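Long-range contacts in oxidoreductase (Listeria innocua, PDB 3E18), which is of unknown specific function but binds NAD and probably acts as a dehydrogenase of the GFO/IDH/MocA family: residues F147-R152 against W239-T244; K141-M146 against G257-P262; Q184-V189 against I216-G221; F131-E136 against L295-P300. One frame throughout, in Å; residues are numbered along the deposited sequence.

Contact 1: F147-R152 against W239-T244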
loop_
_atom_site.group_PDB
_atom_site.type_symbol
_atom_site.label_atom_id
_atom_site.label_comp_id
_atom_site.label_asym_id
_atom_site.label_seq_id
_atom_site.Cartn_x
_atom_site.Cartn_y
_atom_site.Cartn_z
ATOM N N PHE A 147 0.431 -7.044 13.417
ATOM C CA PHE A 147 1.509 -7.549 12.548
ATOM C C PHE A 147 1.737 -6.695 11.304
ATOM O O PHE A 147 2.690 -6.908 10.568
ATOM C CB PHE A 147 1.306 -9.040 12.183
ATOM C CG PHE A 147 0.048 -9.333 11.363
ATOM C CD1 PHE A 147 0.016 -9.122 9.987
ATOM C CD2 PHE A 147 -1.088 -9.858 11.976
ATOM C CE1 PHE A 147 -1.135 -9.392 9.240
ATOM C CE2 PHE A 147 -2.230 -10.146 11.241
ATOM C CZ PHE A 147 -2.262 -9.902 9.872
ATOM N N HIS A 148 0.873 -5.712 11.066
ATOM C CA HIS A 148 1.022 -4.898 9.889
ATOM C C HIS A 148 0.471 -3.505 10.179
ATOM O O HIS A 148 -0.640 -3.394 10.665
ATOM C CB HIS A 148 0.306 -5.524 8.681
ATOM C CG HIS A 148 0.382 -4.678 7.446
ATOM N ND1 HIS A 148 1.529 -4.565 6.690
ATOM C CD2 HIS A 148 -0.534 -3.865 6.864
ATOM C CE1 HIS A 148 1.316 -3.729 5.690
ATOM N NE2 HIS A 148 0.071 -3.290 5.772
ATOM N N LEU A 149 1.269 -2.468 9.921
ATOM C CA LEU A 149 0.856 -1.074 10.219
ATOM C C LEU A 149 1.003 -0.180 9.020
ATOM O O LEU A 149 2.017 -0.204 8.345
ATOM C CB LEU A 149 1.706 -0.481 11.360
ATOM C CG LEU A 149 1.680 -1.146 12.740
ATOM C CD1 LEU A 149 2.674 -2.320 12.850
ATOM C CD2 LEU A 149 1.985 -0.096 13.789
ATOM N N GLU A 150 0.020 0.676 8.759
ATOM C CA GLU A 150 0.178 1.580 7.650
ATOM C C GLU A 150 -0.027 2.970 8.206
ATOM O O GLU A 150 -1.047 3.235 8.814
ATOM C CB GLU A 150 -0.805 1.274 6.505
ATOM C CG GLU A 150 -0.597 -0.099 5.890
ATOM C CD GLU A 150 -1.574 -0.476 4.801
ATOM O OE1 GLU A 150 -2.354 0.380 4.306
ATOM O OE2 GLU A 150 -1.547 -1.668 4.435
ATOM N N SER A 151 0.980 3.823 8.034
ATOM C CA SER A 151 1.011 5.154 8.621
ATOM C C SER A 151 1.186 6.146 7.487
ATOM O O SER A 151 2.179 6.090 6.755
ATOM C CB SER A 151 2.167 5.211 9.626
ATOM O OG SER A 151 2.349 6.506 10.173
ATOM N N ARG A 152 0.227 7.059 7.314
ATOM C CA ARG A 152 0.202 7.916 6.134
ATOM C C ARG A 152 -0.049 9.357 6.531
ATOM O O ARG A 152 -0.935 9.633 7.313
ATOM C CB ARG A 152 -0.941 7.508 5.178
ATOM C CG ARG A 152 -0.759 6.181 4.443
ATOM C CD ARG A 152 -1.960 5.880 3.532
ATOM N NE ARG A 152 -1.766 4.643 2.756
ATOM C CZ ARG A 152 -2.136 3.423 3.143
ATOM N NH1 ARG A 152 -1.904 2.376 2.360
ATOM N NH2 ARG A 152 -2.723 3.234 4.316
ATOM N N TRP A 239 -3.969 6.197 9.996
ATOM C CA TRP A 239 -3.499 4.865 10.463
ATOM C C TRP A 239 -4.423 3.771 9.944
ATOM O O TRP A 239 -5.635 3.952 9.901
ATOM C CB TRP A 239 -3.489 4.821 11.987
ATOM C CG TRP A 239 -2.372 5.637 12.631
ATOM C CD1 TRP A 239 -2.468 6.894 13.164
ATOM C CD2 TRP A 239 -1.022 5.226 12.811
ATOM N NE1 TRP A 239 -1.247 7.300 13.662
ATOM C CE2 TRP A 239 -0.344 6.285 13.463
ATOM C CE3 TRP A 239 -0.315 4.053 12.498
ATOM C CZ2 TRP A 239 1.011 6.213 13.797
ATOM C CZ3 TRP A 239 1.028 3.982 12.819
ATOM C CH2 TRP A 239 1.683 5.052 13.460
ATOM N N TYR A 240 -3.852 2.642 9.533
ATOM C CA TYR A 240 -4.638 1.477 9.182
ATOM C C TYR A 240 -3.794 0.315 9.661
ATOM O O TYR A 240 -2.679 0.117 9.187
ATOM C CB TYR A 240 -4.896 1.395 7.672
ATOM C CG TYR A 240 -5.663 0.146 7.223
ATOM C CD1 TYR A 240 -7.060 0.065 7.343
ATOM C CD2 TYR A 240 -4.986 -0.947 6.681
ATOM C CE1 TYR A 240 -7.759 -1.081 6.927
ATOM C CE2 TYR A 240 -5.673 -2.093 6.260
ATOM C CZ TYR A 240 -7.053 -2.157 6.394
ATOM O OH TYR A 240 -7.718 -3.290 5.969
ATOM N N VAL A 241 -4.308 -0.417 10.636
ATOM C CA VAL A 241 -3.485 -1.429 11.317
ATOM C C VAL A 241 -4.183 -2.777 11.361
ATOM O O VAL A 241 -5.382 -2.844 11.509
ATOM C CB VAL A 241 -3.056 -0.963 12.752
ATOM C CG1 VAL A 241 -2.075 0.238 12.679
ATOM C CG2 VAL A 241 -4.271 -0.592 13.622
ATOM N N LYS A 242 -3.415 -3.861 11.259
ATOM C CA LYS A 242 -3.992 -5.184 11.166
ATOM C C LYS A 242 -3.356 -6.074 12.201
ATOM O O LYS A 242 -2.144 -6.026 12.391
ATOM C CB LYS A 242 -3.722 -5.795 9.782
ATOM C CG LYS A 242 -4.445 -5.110 8.621
ATOM C CD LYS A 242 -4.135 -5.812 7.287
ATOM C CE LYS A 242 -4.932 -7.107 7.144
ATOM N NZ LYS A 242 -4.320 -7.956 6.079
ATOM N N GLY A 243 -4.179 -6.883 12.856
ATOM C CA GLY A 243 -3.725 -7.828 13.855
ATOM C C GLY A 243 -4.419 -9.155 13.693
ATOM O O GLY A 243 -5.349 -9.271 12.899
ATOM N N THR A 244 -3.962 -10.157 14.442
ATOM C CA THR A 244 -4.549 -11.502 14.418
ATOM C C THR A 244 -6.030 -11.550 14.856
ATOM O O THR A 244 -6.743 -12.500 14.549
ATOM C CB THR A 244 -3.733 -12.465 15.294
ATOM O OG1 THR A 244 -3.650 -11.932 16.622
ATOM C CG2 THR A 244 -2.333 -12.627 14.742
#
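H148 and E150 pair through their backbones with K242 and Y240, joining two antiparallel strands of the large mixed sheet of the GFO/IDH/MocA-type C-terminal domain. K242 N reaches H148 O at 2.9 Å, and E150 N gives its hydrogen to Y240 O at 2.8 Å, with Y240 N bonded in return to E150 O. At one end the pairing is offset by a classic beta bulge: F147 and H148 both face K242, whose carbonyl O takes F147 N at 3.0 Å and H148 N only weakly.

Among the polar side chains, the E150 carboxylate is gripped at both oxygens by residues of its own strand. H148 NE2 donates to E150 OE2 at 2.7 Å; the oxygen accepts through its anti lone pair and lies in the imidazole plane, while H148 ND1 is bonded to T223 OG1. R152 forms a salt bridge, NH1 and NH2 both donating to E150 OE1, the NH1 bond being 2.8 Å. These bonds would hold the carboxylate beside the Y240 ring, the two planes 49° apart. This face meets the second subunit: Y240 OH bonds to I234 O there, and K242 NZ to T231 of that subunit.

The apolar contacts lie on the other face, toward helices 129-140 and 173-188. The L149 and V241 side chains pass at a slant, L149 CG 4.0 Å from V241 CG1. S151, whose OG bonds to R238, places its CB over the indole of W239 in a CH-pi contact, 4.0 Å from the centroid of the six-membered ring and 25° off its normal.

Contact 2: K141-M146 against G257-P262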
loop_
_atom_site.group_PDB
_atom_site.type_symbol
_atom_site.label_atom_id
_atom_site.label_comp_id
_atom_site.label_asym_id
_atom_site.label_seq_id
_atom_site.Cartn_x
_atom_site.Cartn_y
_atom_site.Cartn_z
ATOM N N LYS A 141 -2.786 -5.435 23.109
ATOM C CA LYS A 141 -3.270 -6.421 22.141
ATOM C C LYS A 141 -4.751 -6.271 21.789
ATOM O O LYS A 141 -5.463 -7.257 21.671
ATOM C CB LYS A 141 -2.937 -7.853 22.591
ATOM C CG LYS A 141 -1.443 -8.147 22.678
ATOM C CD LYS A 141 -1.190 -9.418 23.475
ATOM C CE LYS A 141 0.292 -9.638 23.759
ATOM N NZ LYS A 141 0.914 -10.638 22.844
ATOM N N THR A 142 -5.197 -5.024 21.622
ATOM C CA THR A 142 -6.589 -4.702 21.334
ATOM C C THR A 142 -7.140 -5.414 20.096
ATOM O O THR A 142 -8.317 -5.813 20.065
ATOM C CB THR A 142 -6.753 -3.175 21.145
ATOM O OG1 THR A 142 -6.191 -2.499 22.266
ATOM C CG2 THR A 142 -8.210 -2.776 21.021
ATOM N N ILE A 143 -6.306 -5.553 19.065
ATOM C CA ILE A 143 -6.686 -6.325 17.889
ATOM C C ILE A 143 -5.816 -7.576 17.787
ATOM O O ILE A 143 -5.471 -8.026 16.699
ATOM C CB ILE A 143 -6.682 -5.487 16.593
ATOM C CG1 ILE A 143 -5.329 -4.786 16.365
ATOM C CG2 ILE A 143 -7.796 -4.448 16.639
ATOM C CD1 ILE A 143 -5.234 -4.032 15.039
ATOM N N GLY A 144 -5.479 -8.138 18.941
ATOM C CA GLY A 144 -4.547 -9.271 19.017
ATOM C C GLY A 144 -3.125 -8.781 18.797
ATOM O O GLY A 144 -2.789 -7.640 19.141
ATOM N N GLU A 145 -2.295 -9.637 18.207
ATOM C CA GLU A 145 -0.929 -9.286 17.823
ATOM C C GLU A 145 -0.947 -8.464 16.547
ATOM O O GLU A 145 -1.329 -8.971 15.483
ATOM C CB GLU A 145 -0.101 -10.558 17.613
ATOM C CG GLU A 145 -0.004 -11.403 18.871
ATOM C CD GLU A 145 0.953 -12.576 18.739
ATOM O OE1 GLU A 145 1.047 -13.165 17.637
ATOM O OE2 GLU A 145 1.607 -12.915 19.751
ATOM N N MET A 146 -0.556 -7.194 16.662
ATOM C CA MET A 146 -0.522 -6.274 15.526
ATOM C C MET A 146 0.676 -6.668 14.673
ATOM O O MET A 146 1.805 -6.652 15.163
ATOM C CB MET A 146 -0.389 -4.822 16.012
ATOM C CG MET A 146 -0.726 -3.756 14.978
ATOM S SD MET A 146 -0.649 -2.086 15.644
ATOM C CE MET A 146 -2.057 -2.089 16.743
ATOM N N GLY A 257 -12.447 7.169 14.020
ATOM C CA GLY A 257 -12.110 5.833 13.552
ATOM C C GLY A 257 -12.722 4.779 14.436
ATOM O O GLY A 257 -13.562 5.074 15.293
ATOM N N GLU A 258 -12.306 3.536 14.233
ATOM C CA GLU A 258 -12.924 2.449 14.946
ATOM C C GLU A 258 -12.078 1.223 14.835
ATOM O O GLU A 258 -11.086 1.193 14.121
ATOM C CB GLU A 258 -14.323 2.135 14.381
ATOM C CG GLU A 258 -14.349 1.647 12.941
ATOM C CD GLU A 258 -15.762 1.354 12.454
ATOM O OE1 GLU A 258 -16.704 2.069 12.861
ATOM O OE2 GLU A 258 -15.930 0.409 11.659
ATOM N N ILE A 259 -12.517 0.203 15.537
ATOM C CA ILE A 259 -11.904 -1.106 15.495
ATOM C C ILE A 259 -13.002 -2.114 15.177
ATOM O O ILE A 259 -14.119 -1.983 15.674
ATOM C CB ILE A 259 -11.287 -1.403 16.848
ATOM C CG1 ILE A 259 -10.029 -0.552 17.043
ATOM C CG2 ILE A 259 -10.949 -2.886 16.985
ATOM C CD1 ILE A 259 -9.703 -0.321 18.472
ATOM N N VAL A 260 -12.691 -3.097 14.332
ATOM C CA VAL A 260 -13.591 -4.211 14.054
ATOM C C VAL A 260 -12.846 -5.521 14.357
ATOM O O VAL A 260 -11.738 -5.724 13.897
ATOM C CB VAL A 260 -14.149 -4.156 12.607
ATOM C CG1 VAL A 260 -15.125 -5.304 12.356
ATOM C CG2 VAL A 260 -14.898 -2.825 12.372
ATOM N N LYS A 261 -13.442 -6.382 15.170
ATOM C CA LYS A 261 -12.805 -7.633 15.587
ATOM C C LYS A 261 -13.708 -8.804 15.258
ATOM O O LYS A 261 -14.920 -8.650 15.270
ATOM C CB LYS A 261 -12.606 -7.633 17.112
ATOM C CG LYS A 261 -11.611 -6.609 17.677
ATOM C CD LYS A 261 -11.632 -6.581 19.225
ATOM C CE LYS A 261 -11.263 -7.937 19.840
ATOM N NZ LYS A 261 -9.865 -8.306 19.540
ATOM N N PRO A 262 -13.131 -10.001 15.014
ATOM C CA PRO A 262 -13.938 -11.209 14.874
ATOM C C PRO A 262 -14.506 -11.685 16.222
ATOM O O PRO A 262 -13.903 -11.438 17.269
ATOM C CB PRO A 262 -12.929 -12.246 14.369
ATOM C CG PRO A 262 -11.620 -11.782 14.911
ATOM C CD PRO A 262 -11.691 -10.276 14.860
#
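K261 runs extended as far as CD and then folds twice, at chi3 60° and chi4 65°, which wraps the end of its chain around the carbonyl oxygen of T142. Two residues earlier on the same strand, I259 sends its two branches to different partners: CG2, anti to the backbone N, goes to I143, while CG1 carries CD1 to T142.

The facing residues belong to a type I turn from K141 to G144, closed by G144 N on K141 O at 2.9 Å, in the loop that leads from helix 129-140 into strand 146-154. Its carbonyl of T142 is presented to strand 257-262, and K261 NZ donates to T142 O at 3.0 Å. The approach is bent, with a C=O...N angle of 140°, and the donor is tilted out of the carbonyl plane. K261 CD comes within 3.5 Å of the same T142 O, so the methylene chain lies against the oxygen it serves.

Next to this polar link is a small apolar patch. I143 CG2 meets I259 CG2 at 3.5 Å, and T142 CG2 lies 3.8 Å from I259 CD1, the T142 and I259 side chains crossing at about a right angle. M137 of helix 129-140 touches both T142 and I259, and V241 lies against I143.

K261 NZ also bonds to E245 O, so one ammonium group ties two backbone carbonyls together. The link from strand to turn is therefore a hydrogen bond probably strengthened by the lysine's charge, while methyl contacts without directional demands fill in alongside it.

Contact 3: Q184-V189 against I216-G221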
loop_
_atom_site.group_PDB
_atom_site.type_symbol
_atom_site.label_atom_id
_atom_site.label_comp_id
_atom_site.label_asym_id
_atom_site.label_seq_id
_atom_site.Cartn_x
_atom_site.Cartn_y
_atom_site.Cartn_z
ATOM N N GLN A 184 8.411 7.114 15.058
ATOM C CA GLN A 184 7.223 6.465 15.660
ATOM C C GLN A 184 7.275 4.954 15.503
ATOM O O GLN A 184 7.156 4.210 16.477
ATOM C CB GLN A 184 5.946 6.982 15.011
ATOM C CG GLN A 184 5.469 8.332 15.582
ATOM C CD GLN A 184 4.242 8.887 14.865
ATOM O OE1 GLN A 184 3.781 8.350 13.858
ATOM N NE2 GLN A 184 3.703 9.965 15.401
ATOM N N LEU A 185 7.498 4.502 14.278
ATOM C CA LEU A 185 7.470 3.062 13.981
ATOM C C LEU A 185 8.558 2.280 14.699
ATOM O O LEU A 185 8.319 1.176 15.233
ATOM C CB LEU A 185 7.615 2.854 12.465
ATOM C CG LEU A 185 7.693 1.415 11.940
ATOM C CD1 LEU A 185 6.363 0.677 12.098
ATOM C CD2 LEU A 185 8.140 1.438 10.489
ATOM N N LEU A 186 9.764 2.830 14.682
ATOM C CA LEU A 186 10.922 2.150 15.282
ATOM C C LEU A 186 10.897 2.232 16.817
ATOM O O LEU A 186 11.401 1.344 17.528
ATOM C CB LEU A 186 12.218 2.715 14.688
ATOM C CG LEU A 186 12.944 1.840 13.653
ATOM C CD1 LEU A 186 12.005 1.278 12.596
ATOM C CD2 LEU A 186 14.120 2.568 13.003
ATOM N N PHE A 187 10.309 3.309 17.320
ATOM C CA PHE A 187 10.002 3.433 18.746
ATOM C C PHE A 187 8.970 2.375 19.188
ATOM O O PHE A 187 9.110 1.786 20.263
ATOM C CB PHE A 187 9.517 4.866 19.051
ATOM C CG PHE A 187 9.139 5.108 20.496
ATOM C CD1 PHE A 187 9.996 4.736 21.537
ATOM C CD2 PHE A 187 7.936 5.749 20.805
ATOM C CE1 PHE A 187 9.648 4.977 22.871
ATOM C CE2 PHE A 187 7.571 5.992 22.140
ATOM C CZ PHE A 187 8.437 5.607 23.170
ATOM N N LEU A 188 7.952 2.124 18.360
ATOM C CA LEU A 188 6.908 1.145 18.694
ATOM C C LEU A 188 7.383 -0.312 18.632
ATOM O O LEU A 188 7.161 -1.086 19.564
ATOM C CB LEU A 188 5.689 1.323 17.787
ATOM C CG LEU A 188 4.435 0.531 18.159
ATOM C CD1 LEU A 188 3.945 0.869 19.573
ATOM C CD2 LEU A 188 3.334 0.760 17.139
ATOM N N VAL A 189 8.032 -0.672 17.525
ATOM C CA VAL A 189 8.371 -2.065 17.238
ATOM C C VAL A 189 9.718 -2.391 17.868
ATOM O O VAL A 189 10.687 -1.669 17.660
ATOM C CB VAL A 189 8.385 -2.314 15.706
ATOM C CG1 VAL A 189 8.700 -3.780 15.388
ATOM C CG2 VAL A 189 7.037 -1.914 15.091
ATOM N N ILE A 216 8.453 -1.758 4.801
ATOM C CA ILE A 216 9.478 -2.191 5.727
ATOM C C ILE A 216 9.105 -3.546 6.300
ATOM O O ILE A 216 7.956 -3.771 6.661
ATOM C CB ILE A 216 9.647 -1.143 6.864
ATOM C CG1 ILE A 216 10.139 0.187 6.279
ATOM C CG2 ILE A 216 10.618 -1.611 7.940
ATOM C CD1 ILE A 216 9.805 1.372 7.146
ATOM N N THR A 217 10.071 -4.454 6.381
ATOM C CA THR A 217 9.847 -5.716 7.061
ATOM C C THR A 217 10.842 -5.827 8.226
ATOM O O THR A 217 12.018 -5.475 8.072
ATOM C CB THR A 217 10.028 -6.919 6.101
ATOM O OG1 THR A 217 9.283 -6.691 4.900
ATOM C CG2 THR A 217 9.530 -8.196 6.737
ATOM N N PHE A 218 10.367 -6.306 9.380
ATOM C CA PHE A 218 11.196 -6.468 10.581
ATOM C C PHE A 218 11.607 -7.915 10.709
ATOM O O PHE A 218 10.995 -8.758 10.095
ATOM C CB PHE A 218 10.425 -6.032 11.824
ATOM C CG PHE A 218 10.172 -4.549 11.860
ATOM C CD1 PHE A 218 11.114 -3.698 12.424
ATOM C CD2 PHE A 218 9.035 -4.014 11.293
ATOM C CE1 PHE A 218 10.933 -2.330 12.445
ATOM C CE2 PHE A 218 8.827 -2.636 11.305
ATOM C CZ PHE A 218 9.786 -1.788 11.886
ATOM N N GLU A 219 12.620 -8.187 11.530
ATOM C CA GLU A 219 13.106 -9.564 11.742
ATOM C C GLU A 219 12.045 -10.485 12.353
ATOM O O GLU A 219 12.069 -11.700 12.134
ATOM C CB GLU A 219 14.377 -9.560 12.611
ATOM C CG GLU A 219 15.571 -8.782 12.044
ATOM C CD GLU A 219 16.360 -9.528 10.961
ATOM O OE1 GLU A 219 16.112 -10.733 10.719
ATOM O OE2 GLU A 219 17.253 -8.898 10.350
ATOM N N ASN A 220 11.118 -9.906 13.120
ATOM C CA ASN A 220 10.012 -10.666 13.713
ATOM C C ASN A 220 8.768 -10.847 12.815
ATOM O O ASN A 220 7.740 -11.347 13.268
ATOM C CB ASN A 220 9.616 -10.084 15.076
ATOM C CG ASN A 220 8.909 -8.739 14.970
ATOM O OD1 ASN A 220 8.792 -8.150 13.895
ATOM N ND2 ASN A 220 8.436 -8.248 16.103
ATOM N N GLY A 221 8.858 -10.421 11.561
ATOM C CA GLY A 221 7.798 -10.697 10.597
ATOM C C GLY A 221 6.821 -9.543 10.441
ATOM O O GLY A 221 5.983 -9.572 9.548
#
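The ring of F218 is received by L185, L186 and V189, where the last turn of helix 173-188 lies on the end of strand 211-218. This is alpha/beta packing in the C-terminal domain: the helix covers one face of the mixed sheet, running nearly parallel to the strand (12° between the short segments), with their axes 11.8 Å apart at the closest.

The CH-pi contact comes from V189, the first residue beyond the helix. Its CG1, turned anti to the backbone N (chi1 -178°), sits over the middle of the F218 ring, 3.8 Å from the centroid and only 9° off the normal. V189 N is bonded to L185 O, which ties the residue to the helix end.

Leucines meet the same ring at its rim. L186 CD1 lies in the ring plane, 3.8 Å from F218 CE1, and L185 CG approaches F218 CZ at 3.8 Å, also near the plane. One aromatic side chain is thus touched on a face and along an edge by three residues of a single helix end, which would restrict how far the ring can tilt. V193 of strand 193-201 packs against F218, L186 and I216, adding a second strand to this core.

Backbone bonding shapes the strand's exit. A type I turn runs from F218 to G221, with G221 N on F218 O at 3.1 Å, and turns the chain toward strand 223-229.

The remaining aliphatic contact is tip to tip: L185 CD2 meets I216 CD1 at 3.7 Å and lies 3.9 Å from F218 CZ as well.

Contact 4: F131-E136 against L295-P300; sequences FLIIKE and LSLPAP
I133 and P300 bring their backbones close together, CA to CA 4.0 Å, where an extended loop runs against the side of helix 129-140. Residues 131-136 are regular helix, whereas L297 to P300 all adopt polyproline II-like backbone angles, as suits a stretch containing P298 and P300. No direct hydrogen bond joins the two segments.

I133 carries most of the apolar contact, its two branches spreading over the loop and both coming near P298 O. I133 CG2 lies 4.1 Å from both L297 CB and P298 CD, while CG1 of I133 meets P300 CB at 4.0 Å. On the preceding residue, L132 CB touches P300 CB at 3.8 Å.

E136 contributes mainly through its methylenes. With chi1 at 179° and a bend at chi2 of 73°, its CG comes 3.4 Å from A299 O and also rests on P298 CB. A water bridges E136 and A299, donating to A299 O at 2.7 Å and, weakly, to E136 OE2 at 2.9 Å.

The loop thereby lies across one flank of the helix. L132 adds a backbone bond to A301, and I133 and L297 both reach I250 of strand 246-250. L297 and P298 pack on I259 of strand 257-262, while on another side F131 and K135 face F187 of helix 173-188.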
loop_
_atom_site.group_PDB
_atom_site.type_symbol
_atom_site.label_atom_id
_atom_site.label_comp_id
_atom_site.label_asym_id
_atom_site.label_seq_id
_atom_site.Cartn_x
_atom_site.Cartn_y
_atom_site.Cartn_z
ATOM N N PHE A 131 -0.860 8.518 17.548
ATOM C CA PHE A 131 0.183 7.500 17.667
ATOM C C PHE A 131 0.078 6.748 18.993
ATOM O O PHE A 131 0.298 5.538 19.050
ATOM C CB PHE A 131 1.586 8.132 17.494
ATOM C CG PHE A 131 2.701 7.222 17.931
ATOM C CD1 PHE A 131 2.956 6.043 17.231
ATOM C CD2 PHE A 131 3.466 7.524 19.047
ATOM C CE1 PHE A 131 3.967 5.150 17.645
ATOM C CE2 PHE A 131 4.498 6.631 19.473
ATOM C CZ PHE A 131 4.737 5.455 18.762
ATOM N N LEU A 132 -0.248 7.468 20.067
ATOM C CA LEU A 132 -0.373 6.847 21.383
ATOM C C LEU A 132 -1.590 5.910 21.496
ATOM O O LEU A 132 -1.540 4.916 22.237
ATOM C CB LEU A 132 -0.339 7.897 22.501
ATOM C CG LEU A 132 1.019 8.612 22.679
ATOM C CD1 LEU A 132 0.942 9.686 23.757
ATOM C CD2 LEU A 132 2.163 7.636 22.977
ATOM N N ILE A 133 -2.642 6.202 20.730
ATOM C CA ILE A 133 -3.755 5.238 20.522
ATOM C C ILE A 133 -3.248 3.927 19.902
ATOM O O ILE A 133 -3.562 2.850 20.404
ATOM C CB ILE A 133 -4.902 5.849 19.692
ATOM C CG1 ILE A 133 -5.588 6.963 20.486
ATOM C CG2 ILE A 133 -5.945 4.793 19.297
ATOM C CD1 ILE A 133 -6.519 7.820 19.662
ATOM N N ILE A 134 -2.435 4.020 18.844
ATOM C CA ILE A 134 -1.840 2.826 18.221
ATOM C C ILE A 134 -0.920 2.072 19.194
ATOM O O ILE A 134 -0.901 0.825 19.236
ATOM C CB ILE A 134 -1.064 3.195 16.903
ATOM C CG1 ILE A 134 -1.980 3.963 15.926
ATOM C CG2 ILE A 134 -0.515 1.964 16.215
ATOM C CD1 ILE A 134 -3.190 3.159 15.426
ATOM N N LYS A 135 -0.154 2.834 19.971
ATOM C CA LYS A 135 0.726 2.272 20.991
ATOM C C LYS A 135 -0.092 1.546 22.051
ATOM O O LYS A 135 0.266 0.457 22.473
ATOM C CB LYS A 135 1.574 3.379 21.628
ATOM C CG LYS A 135 2.636 2.881 22.589
ATOM C CD LYS A 135 3.620 4.003 22.884
ATOM C CE LYS A 135 4.925 3.462 23.446
ATOM N NZ LYS A 135 4.773 3.128 24.884
ATOM N N GLU A 136 -1.203 2.145 22.466
ATOM C CA GLU A 136 -2.130 1.446 23.384
ATOM C C GLU A 136 -2.639 0.123 22.787
ATOM O O GLU A 136 -2.549 -0.935 23.438
ATOM C CB GLU A 136 -3.298 2.361 23.784
ATOM C CG GLU A 136 -4.343 1.715 24.731
ATOM C CD GLU A 136 -3.866 1.530 26.178
ATOM O OE1 GLU A 136 -2.742 1.961 26.519
ATOM O OE2 GLU A 136 -4.639 0.960 26.985
ATOM N N LEU A 295 -15.872 -1.671 17.813
ATOM C CA LEU A 295 -15.464 -0.994 19.034
ATOM C C LEU A 295 -14.970 0.414 18.733
ATOM O O LEU A 295 -14.502 0.705 17.632
ATOM C CB LEU A 295 -14.327 -1.756 19.720
ATOM C CG LEU A 295 -14.489 -3.144 20.344
ATOM C CD1 LEU A 295 -14.687 -4.255 19.327
ATOM C CD2 LEU A 295 -13.240 -3.435 21.149
ATOM N N SER A 296 -15.056 1.278 19.734
ATOM C CA SER A 296 -14.383 2.569 19.696
ATOM C C SER A 296 -12.887 2.345 19.829
ATOM O O SER A 296 -12.454 1.306 20.348
ATOM C CB SER A 296 -14.878 3.469 20.831
ATOM O OG SER A 296 -16.157 3.996 20.528
ATOM N N LEU A 297 -12.111 3.300 19.321
ATOM C CA LEU A 297 -10.679 3.381 19.585
ATOM C C LEU A 297 -10.442 3.578 21.080
ATOM O O LEU A 297 -11.188 4.319 21.716
ATOM C CB LEU A 297 -10.051 4.549 18.806
ATOM C CG LEU A 297 -10.089 4.447 17.275
ATOM C CD1 LEU A 297 -9.735 5.765 16.612
ATOM C CD2 LEU A 297 -9.144 3.363 16.809
ATOM N N PRO A 298 -9.399 2.927 21.641
ATOM C CA PRO A 298 -9.094 3.087 23.059
ATOM C C PRO A 298 -8.611 4.498 23.369
ATOM O O PRO A 298 -8.333 5.275 22.452
ATOM C CB PRO A 298 -7.946 2.097 23.300
ATOM C CG PRO A 298 -7.849 1.271 22.081
ATOM C CD PRO A 298 -8.438 2.033 20.974
ATOM N N ALA A 299 -8.539 4.820 24.659
ATOM C CA ALA A 299 -7.864 6.024 25.126
ATOM C C ALA A 299 -6.375 5.845 24.820
ATOM O O ALA A 299 -5.868 4.714 24.870
ATOM C CB ALA A 299 -8.095 6.218 26.641
ATOM N N PRO A 300 -5.673 6.945 24.489
ATOM C CA PRO A 300 -4.243 6.849 24.168
ATOM C C PRO A 300 -3.414 6.358 25.345
ATOM O O PRO A 300 -3.766 6.628 26.504
ATOM C CB PRO A 300 -3.870 8.290 23.827
ATOM C CG PRO A 300 -4.899 9.121 24.543
ATOM C CD PRO A 300 -6.151 8.340 24.386
HETATM O O HOH W 1 -6.562 3.119 26.980
#

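Overall arrangement
The four contacts build up the C-terminal domain; contacts 1 to 3 lie away from the NAD site, and contact 4 comes closest to it. Contacts 1, 2 and 3 share the mixed sheet: contact 1 joins two inner strands, and contact 3 puts helix 173-188 on one face. Contact 2 has its centre about 10 Å from those of contacts 1 and 4, whereas contact 3 lies about 18 Å between centres from contacts 2 and 4. Along the chain they close like successive shells, contact 3 innermost, then 1, 2 and 4. Helix 129-140 links them, with I134 on W239 and K135 on L188, so segments distant in sequence are packed round one helix and one sheet. Contacts 1 and 2 also touch the second subunit.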